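Local structure of glucoamylase (Thermoanaerobacterium thermosaccharolyticum, 1LF6) at residues E98-K103 with D123-V128; A446-E451 with D486-T491; E451-T456 with V540-K545. The protein hydrolyses terminal 1,4-linked alpha-D-glucose units from the non-reducing ends of glucan chains, probably releasing beta-D-glucose, and probably hydrolyses isomaltose better than eukaryotic glucoamylases. One frame throughout, in Å; residues are numbered along the deposited sequence.

How the contacts relate
Contact 1 comes first along the chain. It closes a loop of 19 residues in the N-terminal beta domain, bringing the region of strand 93-99 back to strand 118-126. Contacts 2 and 3 both lie in the helical family 15 domain, about 45 Å (contact 2) and 41 Å (contact 3) from contact 1 between centres. Contact 2 closes the helical hairpin 445-464/468-489 with 34 residues between its segments, whereas contact 3 spans 83 residues to reach the end of helix 538-541. Their segments alternate in sequence, so the two loops cross. They share E451 and are also joined by a salt bridge between D486 OD2 and K545 NZ (3.1 Å).

Contact 1: E98-K103 with D123-V128; sequences EKFTDK and DIFTDV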
loop_
_atom_site.group_PDB
_atom_site.type_symbol
_atom_site.label_atom_id
_atom_site.label_comp_id
_atom_site.label_asym_id
_atom_site.label_seq_id
_atom_site.Cartn_x
_atom_site.Cartn_y
_atom_site.Cartn_z
ATOM N N GLU A 98 10.390 2.781 15.431
ATOM C CA GLU A 98 9.411 3.406 16.311
ATOM C C GLU A 98 9.125 4.777 15.721
ATOM O O GLU A 98 10.010 5.382 15.115
ATOM C CB GLU A 98 9.957 3.548 17.740
ATOM C CG GLU A 98 11.038 4.605 17.908
ATOM C CD GLU A 98 11.323 4.941 19.366
ATOM O OE1 GLU A 98 12.176 5.821 19.618
ATOM O OE2 GLU A 98 10.701 4.332 20.265
ATOM N N LYS A 99 7.895 5.263 15.866
ATOM C CA LYS A 99 7.548 6.581 15.328
ATOM C C LYS A 99 7.887 7.669 16.342
ATOM O O LYS A 99 8.014 7.389 17.533
ATOM C CB LYS A 99 6.053 6.648 14.977
ATOM C CG LYS A 99 5.582 5.552 14.017
ATOM C CD LYS A 99 4.312 5.936 13.264
ATOM C CE LYS A 99 3.139 6.237 14.190
ATOM N NZ LYS A 99 2.780 5.070 15.049
ATOM N N PHE A 100 8.037 8.903 15.865
ATOM C CA PHE A 100 8.347 10.032 16.741
ATOM C C PHE A 100 7.268 10.092 17.820
ATOM O O PHE A 100 7.564 10.232 19.005
ATOM C CB PHE A 100 8.368 11.339 15.937
ATOM C CG PHE A 100 9.497 11.426 14.937
ATOM C CD1 PHE A 100 9.450 12.352 13.901
ATOM C CD2 PHE A 100 10.610 10.588 15.035
ATOM C CE1 PHE A 100 10.483 12.445 12.977
ATOM C CE2 PHE A 100 11.650 10.676 14.112
ATOM C CZ PHE A 100 11.584 11.607 13.082
ATOM N N THR A 101 6.012 9.986 17.394
ATOM C CA THR A 101 4.868 9.987 18.301
ATOM C C THR A 101 3.789 9.107 17.674
ATOM O O THR A 101 3.918 8.679 16.525
ATOM C CB THR A 101 4.264 11.395 18.493
ATOM O OG1 THR A 101 3.638 11.816 17.277
ATOM C CG2 THR A 101 5.344 12.400 18.884
ATOM N N ASP A 102 2.732 8.840 18.434
ATOM C CA ASP A 102 1.621 8.025 17.956
ATOM C C ASP A 102 0.726 8.782 16.979
ATOM O O ASP A 102 -0.219 8.219 16.424
ATOM C CB ASP A 102 0.772 7.543 19.135
ATOM C CG ASP A 102 1.345 6.313 19.801
ATOM O OD1 ASP A 102 0.733 5.827 20.780
ATOM O OD2 ASP A 102 2.402 5.823 19.346
ATOM N N LYS A 103 1.016 10.060 16.766
ATOM C CA LYS A 103 0.201 10.857 15.858
ATOM C C LYS A 103 1.029 11.559 14.790
ATOM O O LYS A 103 0.720 12.681 14.389
ATOM C CB LYS A 103 -0.632 11.874 16.652
ATOM C CG LYS A 103 -1.644 11.218 17.600
ATOM C CD LYS A 103 -2.410 12.230 18.444
ATOM C CE LYS A 103 -3.444 11.543 19.336
ATOM N NZ LYS A 103 -4.179 12.510 20.216
ATOM N N ASP A 123 16.716 9.370 11.986
ATOM C CA ASP A 123 15.512 10.167 12.186
ATOM C C ASP A 123 15.115 10.514 10.766
ATOM O O ASP A 123 15.852 11.222 10.074
ATOM C CB ASP A 123 15.833 11.443 12.970
ATOM C CG ASP A 123 15.914 11.206 14.462
ATOM O OD1 ASP A 123 16.255 10.073 14.856
ATOM O OD2 ASP A 123 15.643 12.153 15.246
ATOM N N ILE A 124 13.963 10.014 10.330
ATOM C CA ILE A 124 13.514 10.240 8.962
ATOM C C ILE A 124 12.132 10.870 8.835
ATOM O O ILE A 124 11.184 10.457 9.499
ATOM C CB ILE A 124 13.528 8.908 8.179
ATOM C CG1 ILE A 124 14.931 8.292 8.258
ATOM C CG2 ILE A 124 13.116 9.137 6.724
ATOM C CD1 ILE A 124 15.008 6.866 7.752
ATOM N N PHE A 125 12.035 11.864 7.956
ATOM C CA PHE A 125 10.791 12.578 7.689
ATOM C C PHE A 125 11.040 13.517 6.517
ATOM O O PHE A 125 12.131 13.531 5.955
ATOM C CB PHE A 125 10.349 13.369 8.926
ATOM C CG PHE A 125 11.328 14.422 9.357
ATOM C CD1 PHE A 125 11.210 15.733 8.901
ATOM C CD2 PHE A 125 12.384 14.101 10.206
ATOM C CE1 PHE A 125 12.129 16.707 9.286
ATOM C CE2 PHE A 125 13.306 15.066 10.594
ATOM C CZ PHE A 125 13.180 16.373 10.134
ATOM N N THR A 126 10.038 14.299 6.138
ATOM C CA THR A 126 10.209 15.214 5.018
ATOM C C THR A 126 10.038 16.677 5.410
ATOM O O THR A 126 9.572 16.990 6.505
ATOM C CB THR A 126 9.221 14.891 3.885
ATOM O OG1 THR A 126 7.881 14.957 4.384
ATOM C CG2 THR A 126 9.489 13.497 3.330
ATOM N N ASP A 127 10.425 17.562 4.498
ATOM C CA ASP A 127 10.324 18.999 4.696
ATOM C C ASP A 127 8.906 19.404 4.309
ATOM O O ASP A 127 8.516 19.289 3.149
ATOM C CB ASP A 127 11.357 19.705 3.805
ATOM C CG ASP A 127 11.439 21.210 4.059
ATOM O OD1 ASP A 127 12.502 21.795 3.769
ATOM O OD2 ASP A 127 10.449 21.803 4.532
ATOM N N VAL A 128 8.131 19.863 5.287
ATOM C CA VAL A 128 6.748 20.254 5.037
ATOM C C VAL A 128 6.591 21.368 4.000
ATOM O O VAL A 128 5.547 21.480 3.356
ATOM C CB VAL A 128 6.050 20.703 6.343
ATOM C CG1 VAL A 128 6.022 19.549 7.342
ATOM C CG2 VAL A 128 6.777 21.907 6.941
#
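F100 reaches across to F125, and this aromatic pair provides the apolar part of the contact. CE1 of F100 lies 3.7 Å from CD2 of F125, with F100 CZ only slightly farther away. CD2 sits at the edge of the F100 ring, near its plane, and the two side chains cross at about a right angle. CB of F125 points toward segment 98-103, and its first torsion (chi1 62°) places CG between the backbone N and the carbonyl carbon, setting the ring with CD2 at F100. F100 also touches the backbone and D123: its CZ is 3.8 Å from I124 O and 4.3 Å from D123 CB. Both of these atoms approach the F100 ring obliquely.

The two segments do not pair directly. Strand 107-113 runs between them in an antiparallel sheet of the N-terminal domain, part of the super beta sandwich of this enzyme, and F100 and I124 are bonded through their backbones to G106 and Y107. F100 therefore spans the intervening strand, its CA 8.5 Å from that of D123, and helix 269-284 packs on it through I277.

Electrostatic interactions converge on that helix. K273 forms a salt bridge with D123 OD2 and a cation-pi interaction with the F100 ring, so a single ammonium group serves one residue from each segment and probably favours the carboxylate form of D123.

A further polar bond is internal to segment 98-103. Just beyond F100, T101 OG1 accepts from K103 N at 3.2 Å (N-H...O angle 152°) in an ST turn.

Contact 2: A446-E451 with D486-T491; sequences ATMAAE and DNLTYT
M448 contributes the largest buried area here and meets L488 and T489 at the end of the neighbouring helix. Its chain extends straight through chi2 and then bends at chi3 (78°), turning the terminal methyl onto L488, where CE lies 4.0 Å from CD1. The two side chains cross at about a right angle, and M448 and L488 meet methyl to methyl. The sulfur is left for T489: M448 SD is 4.3 Å from T489 CG2. T489 divides its two branches accordingly, for OG1 is hydrogen-bonded to I485 O one turn back while the methyl branch is presented to the methionine. All the contacts across the segments are thus apolar. The M448 side chain lies about 9 Å from that of E435, which by similarity is the proton acceptor of the active site.

Helices 445-464 and 468-489 form an antiparallel helical hairpin, and this contact joins the start of the first to the end of the second, with I485 also touching M448. Immediately afterwards the chain leaves the helix at Y490 and enters strand 490-491, which pairs with strand 501-502, while helix 395-407 packs against T447, A450 and E451.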
loop_
_atom_site.group_PDB
_atom_site.type_symbol
_atom_site.label_atom_id
_atom_site.label_comp_id
_atom_site.label_asym_id
_atom_site.label_seq_id
_atom_site.Cartn_x
_atom_site.Cartn_y
_atom_site.Cartn_z
ATOM N N ALA A 446 -20.468 -12.376 -3.444
ATOM C CA ALA A 446 -19.915 -11.085 -3.042
ATOM C C ALA A 446 -20.257 -10.019 -4.070
ATOM O O ALA A 446 -20.723 -8.938 -3.716
ATOM C CB ALA A 446 -18.399 -11.177 -2.875
ATOM N N THR A 447 -20.024 -10.319 -5.345
ATOM C CA THR A 447 -20.323 -9.362 -6.413
ATOM C C THR A 447 -21.825 -9.061 -6.493
ATOM O O THR A 447 -22.227 -7.902 -6.603
ATOM C CB THR A 447 -19.849 -9.883 -7.778
ATOM O OG1 THR A 447 -18.431 -10.093 -7.737
ATOM C CG2 THR A 447 -20.184 -8.884 -8.879
ATOM N N MET A 448 -22.654 -10.096 -6.450
ATOM C CA MET A 448 -24.095 -9.883 -6.501
ATOM C C MET A 448 -24.586 -9.085 -5.290
ATOM O O MET A 448 -25.547 -8.324 -5.400
ATOM C CB MET A 448 -24.832 -11.214 -6.586
ATOM C CG MET A 448 -24.657 -11.910 -7.932
ATOM S SD MET A 448 -25.676 -13.367 -8.058
ATOM C CE MET A 448 -27.265 -12.639 -8.410
ATOM N N ALA A 449 -23.933 -9.261 -4.141
ATOM C CA ALA A 449 -24.315 -8.523 -2.941
ATOM C C ALA A 449 -24.085 -7.042 -3.202
ATOM O O ALA A 449 -24.915 -6.196 -2.853
ATOM C CB ALA A 449 -23.483 -8.977 -1.734
ATOM N N ALA A 450 -22.946 -6.737 -3.818
ATOM C CA ALA A 450 -22.592 -5.361 -4.146
ATOM C C ALA A 450 -23.576 -4.777 -5.154
ATOM O O ALA A 450 -23.945 -3.607 -5.050
ATOM C CB ALA A 450 -21.175 -5.304 -4.713
ATOM N N GLU A 451 -23.991 -5.591 -6.128
ATOM C CA GLU A 451 -24.931 -5.148 -7.154
ATOM C C GLU A 451 -26.310 -4.839 -6.582
ATOM O O GLU A 451 -26.954 -3.872 -6.998
ATOM C CB GLU A 451 -25.064 -6.200 -8.267
ATOM C CG GLU A 451 -23.790 -6.397 -9.094
ATOM C CD GLU A 451 -23.953 -7.433 -10.185
ATOM O OE1 GLU A 451 -24.318 -7.057 -11.320
ATOM O OE2 GLU A 451 -23.728 -8.631 -9.908
ATOM N N ASP A 486 -29.392 -16.973 -4.110
ATOM C CA ASP A 486 -29.381 -18.352 -3.648
ATOM C C ASP A 486 -29.462 -19.352 -4.783
ATOM O O ASP A 486 -28.682 -20.297 -4.839
ATOM C CB ASP A 486 -30.532 -18.594 -2.667
ATOM C CG ASP A 486 -30.312 -17.904 -1.338
ATOM O OD1 ASP A 486 -31.172 -18.037 -0.444
ATOM O OD2 ASP A 486 -29.270 -17.230 -1.190
ATOM N N ASN A 487 -30.397 -19.149 -5.701
ATOM C CA ASN A 487 -30.536 -20.090 -6.802
ATOM C C ASN A 487 -29.342 -20.113 -7.741
ATOM O O ASN A 487 -29.103 -21.113 -8.409
ATOM C CB ASN A 487 -31.825 -19.815 -7.575
ATOM C CG ASN A 487 -33.025 -20.535 -6.968
ATOM O OD1 ASN A 487 -33.110 -20.711 -5.750
ATOM N ND2 ASN A 487 -33.960 -20.942 -7.813
ATOM N N LEU A 488 -28.573 -19.032 -7.775
ATOM C CA LEU A 488 -27.412 -18.989 -8.654
ATOM C C LEU A 488 -26.076 -19.347 -8.002
ATOM O O LEU A 488 -25.168 -19.812 -8.686
ATOM C CB LEU A 488 -27.287 -17.603 -9.294
ATOM C CG LEU A 488 -28.358 -17.224 -10.322
ATOM C CD1 LEU A 488 -28.202 -15.768 -10.717
ATOM C CD2 LEU A 488 -28.233 -18.118 -11.540
ATOM N N THR A 489 -25.953 -19.173 -6.689
ATOM C CA THR A 489 -24.664 -19.420 -6.046
ATOM C C THR A 489 -24.628 -20.402 -4.880
ATOM O O THR A 489 -23.551 -20.793 -4.432
ATOM C CB THR A 489 -24.056 -18.085 -5.556
ATOM O OG1 THR A 489 -24.844 -17.570 -4.478
ATOM C CG2 THR A 489 -24.047 -17.057 -6.679
ATOM N N TYR A 490 -25.795 -20.796 -4.386
ATOM C CA TYR A 490 -25.862 -21.720 -3.261
ATOM C C TYR A 490 -26.015 -23.179 -3.716
ATOM O O TYR A 490 -27.068 -23.580 -4.209
ATOM C CB TYR A 490 -27.028 -21.321 -2.347
ATOM C CG TYR A 490 -27.115 -22.101 -1.055
ATOM C CD1 TYR A 490 -28.125 -23.042 -0.851
ATOM C CD2 TYR A 490 -26.203 -21.877 -0.022
ATOM C CE1 TYR A 490 -28.229 -23.737 0.354
ATOM C CE2 TYR A 490 -26.295 -22.565 1.184
ATOM C CZ TYR A 490 -27.312 -23.491 1.366
ATOM O OH TYR A 490 -27.418 -24.157 2.563
ATOM N N THR A 491 -24.962 -23.973 -3.553
ATOM C CA THR A 491 -25.041 -25.372 -3.952
ATOM C C THR A 491 -25.600 -26.222 -2.814
ATOM O O THR A 491 -25.468 -25.884 -1.639
ATOM C CB THR A 491 -23.659 -25.942 -4.359
ATOM O OG1 THR A 491 -23.833 -27.239 -4.953
ATOM C CG2 THR A 491 -22.741 -26.059 -3.137
#

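Contact 3: E451-T456 with V540-K545; sequences EVAGLT and VRLGVK
L542 meets A453 through one branch of its tip, CD2. L542 CB starts 4.3 Å from A453 CB, and L542 CG, set anti to the carbonyl carbon (chi1 -74°), lies a little farther from A453 CB at 4.5 Å. The branches then divide. CD2 makes the closest approach to the alanine methyl, 4.0 Å from A453 CB, whereas CD1 turns one helical turn back and settles against the backbone at A450 N. The small alanines of helix 445-464 thus form a shallow surface on which the leucine tip rests, and I403 of helix 395-407 touches both L542 and A453.

Beside this pair, V452 and V544 meet through one methyl each, V452 CG1 and V544 CG2 being 4.2 Å apart. V544 CG2 also packs against A449 O. Helix 676-682 packs on both valines, with V678 on V544 and Y682 on V452, and helix 468-489 packs on V544 through I485. All four residues that touch across the segments are buried.

In helix 445-464 the carbonyl of V452 has two donors: T456 N at 3.0 Å and T456 OG1 at 2.9 Å from V452 O. They approach from opposite faces of the carbonyl plane, the hydroxyl tilted 34° from it, which ties the T456 side chain to its own helix.

On the partner segment, L542 and V544 flank G543, the residue at which the chain leaves helix 538-541. G543 takes a positive phi (78°) and G543 N bonds to V540 O, features of the Schellman motif that closes the helix, here presenting its apolar side chains to helix 445-464 within the (alpha/alpha) barrel characteristic of family 15 glycoside hydrolases.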
loop_
_atom_site.group_PDB
_atom_site.type_symbol
_atom_site.label_atom_id
_atom_site.label_comp_id
_atom_site.label_asym_id
_atom_site.label_seq_id
_atom_site.Cartn_x
_atom_site.Cartn_y
_atom_site.Cartn_z
ATOM N N GLU A 451 -23.991 -5.591 -6.128
ATOM C CA GLU A 451 -24.931 -5.148 -7.154
ATOM C C GLU A 451 -26.310 -4.839 -6.582
ATOM O O GLU A 451 -26.954 -3.872 -6.998
ATOM C CB GLU A 451 -25.064 -6.200 -8.267
ATOM C CG GLU A 451 -23.790 -6.397 -9.094
ATOM C CD GLU A 451 -23.953 -7.433 -10.185
ATOM O OE1 GLU A 451 -24.318 -7.057 -11.320
ATOM O OE2 GLU A 451 -23.728 -8.631 -9.908
ATOM N N VAL A 452 -26.770 -5.669 -5.650
ATOM C CA VAL A 452 -28.076 -5.465 -5.015
ATOM C C VAL A 452 -28.041 -4.193 -4.158
ATOM O O VAL A 452 -28.948 -3.367 -4.222
ATOM C CB VAL A 452 -28.470 -6.668 -4.115
ATOM C CG1 VAL A 452 -29.692 -6.309 -3.266
ATOM C CG2 VAL A 452 -28.780 -7.884 -4.981
ATOM N N ALA A 453 -26.991 -4.055 -3.351
ATOM C CA ALA A 453 -26.831 -2.881 -2.499
ATOM C C ALA A 453 -26.721 -1.614 -3.352
ATOM O O ALA A 453 -27.359 -0.597 -3.069
ATOM C CB ALA A 453 -25.593 -3.034 -1.638
ATOM N N GLY A 454 -25.908 -1.685 -4.399
ATOM C CA GLY A 454 -25.724 -0.545 -5.275
ATOM C C GLY A 454 -26.979 -0.064 -5.988
ATOM O O GLY A 454 -27.205 1.147 -6.101
ATOM N N LEU A 455 -27.787 -1.000 -6.485
ATOM C CA LEU A 455 -29.012 -0.631 -7.179
ATOM C C LEU A 455 -30.057 -0.106 -6.190
ATOM O O LEU A 455 -30.867 0.751 -6.536
ATOM C CB LEU A 455 -29.571 -1.818 -7.977
ATOM C CG LEU A 455 -28.768 -2.269 -9.209
ATOM C CD1 LEU A 455 -29.477 -3.436 -9.877
ATOM C CD2 LEU A 455 -28.618 -1.119 -10.197
ATOM N N THR A 456 -30.036 -0.624 -4.965
ATOM C CA THR A 456 -30.966 -0.169 -3.940
ATOM C C THR A 456 -30.600 1.280 -3.575
ATOM O O THR A 456 -31.477 2.141 -3.454
ATOM C CB THR A 456 -30.908 -1.086 -2.677
ATOM O OG1 THR A 456 -31.375 -2.403 -3.010
ATOM C CG2 THR A 456 -31.779 -0.520 -1.561
ATOM N N VAL A 540 -23.773 -10.459 4.104
ATOM C CA VAL A 540 -24.226 -9.929 5.390
ATOM C C VAL A 540 -23.665 -8.521 5.641
ATOM O O VAL A 540 -24.369 -7.638 6.131
ATOM C CB VAL A 540 -23.824 -10.873 6.555
ATOM C CG1 VAL A 540 -24.321 -12.299 6.278
ATOM C CG2 VAL A 540 -22.328 -10.875 6.734
ATOM N N ARG A 541 -22.398 -8.318 5.294
ATOM C CA ARG A 541 -21.739 -7.027 5.458
ATOM C C ARG A 541 -22.537 -5.901 4.791
ATOM O O ARG A 541 -22.657 -4.798 5.331
ATOM C CB ARG A 541 -20.335 -7.091 4.848
ATOM C CG ARG A 541 -19.502 -5.822 4.992
ATOM C CD ARG A 541 -19.312 -5.420 6.451
ATOM N NE ARG A 541 -18.268 -4.409 6.585
ATOM C CZ ARG A 541 -16.958 -4.661 6.606
ATOM N NH1 ARG A 541 -16.096 -3.661 6.723
ATOM N NH2 ARG A 541 -16.503 -5.906 6.537
ATOM N N LEU A 542 -23.088 -6.184 3.615
ATOM C CA LEU A 542 -23.859 -5.188 2.871
ATOM C C LEU A 542 -25.353 -5.138 3.203
ATOM O O LEU A 542 -26.079 -4.317 2.647
ATOM C CB LEU A 542 -23.675 -5.414 1.367
ATOM C CG LEU A 542 -22.308 -4.987 0.821
ATOM C CD1 LEU A 542 -22.012 -5.701 -0.488
ATOM C CD2 LEU A 542 -22.306 -3.471 0.635
ATOM N N GLY A 543 -25.801 -6.004 4.112
ATOM C CA GLY A 543 -27.204 -6.033 4.502
ATOM C C GLY A 543 -28.130 -6.719 3.515
ATOM O O GLY A 543 -29.343 -6.466 3.491
ATOM N N VAL A 544 -27.557 -7.596 2.697
ATOM C CA VAL A 544 -28.313 -8.325 1.686
ATOM C C VAL A 544 -28.878 -9.622 2.263
ATOM O O VAL A 544 -29.968 -10.054 1.884
ATOM C CB VAL A 544 -27.418 -8.615 0.456
ATOM C CG1 VAL A 544 -28.166 -9.455 -0.566
ATOM C CG2 VAL A 544 -26.984 -7.292 -0.172
ATOM N N LYS A 545 -28.130 -10.234 3.179
ATOM C CA LYS A 545 -28.552 -11.466 3.848
ATOM C C LYS A 545 -28.390 -11.278 5.354
ATOM O O LYS A 545 -27.559 -10.483 5.789
ATOM C CB LYS A 545 -27.700 -12.651 3.385
ATOM C CG LYS A 545 -27.888 -13.028 1.916
ATOM C CD LYS A 545 -29.267 -13.633 1.663
ATOM C CE LYS A 545 -29.433 -14.058 0.202
ATOM N NZ LYS A 545 -30.751 -14.710 -0.054
#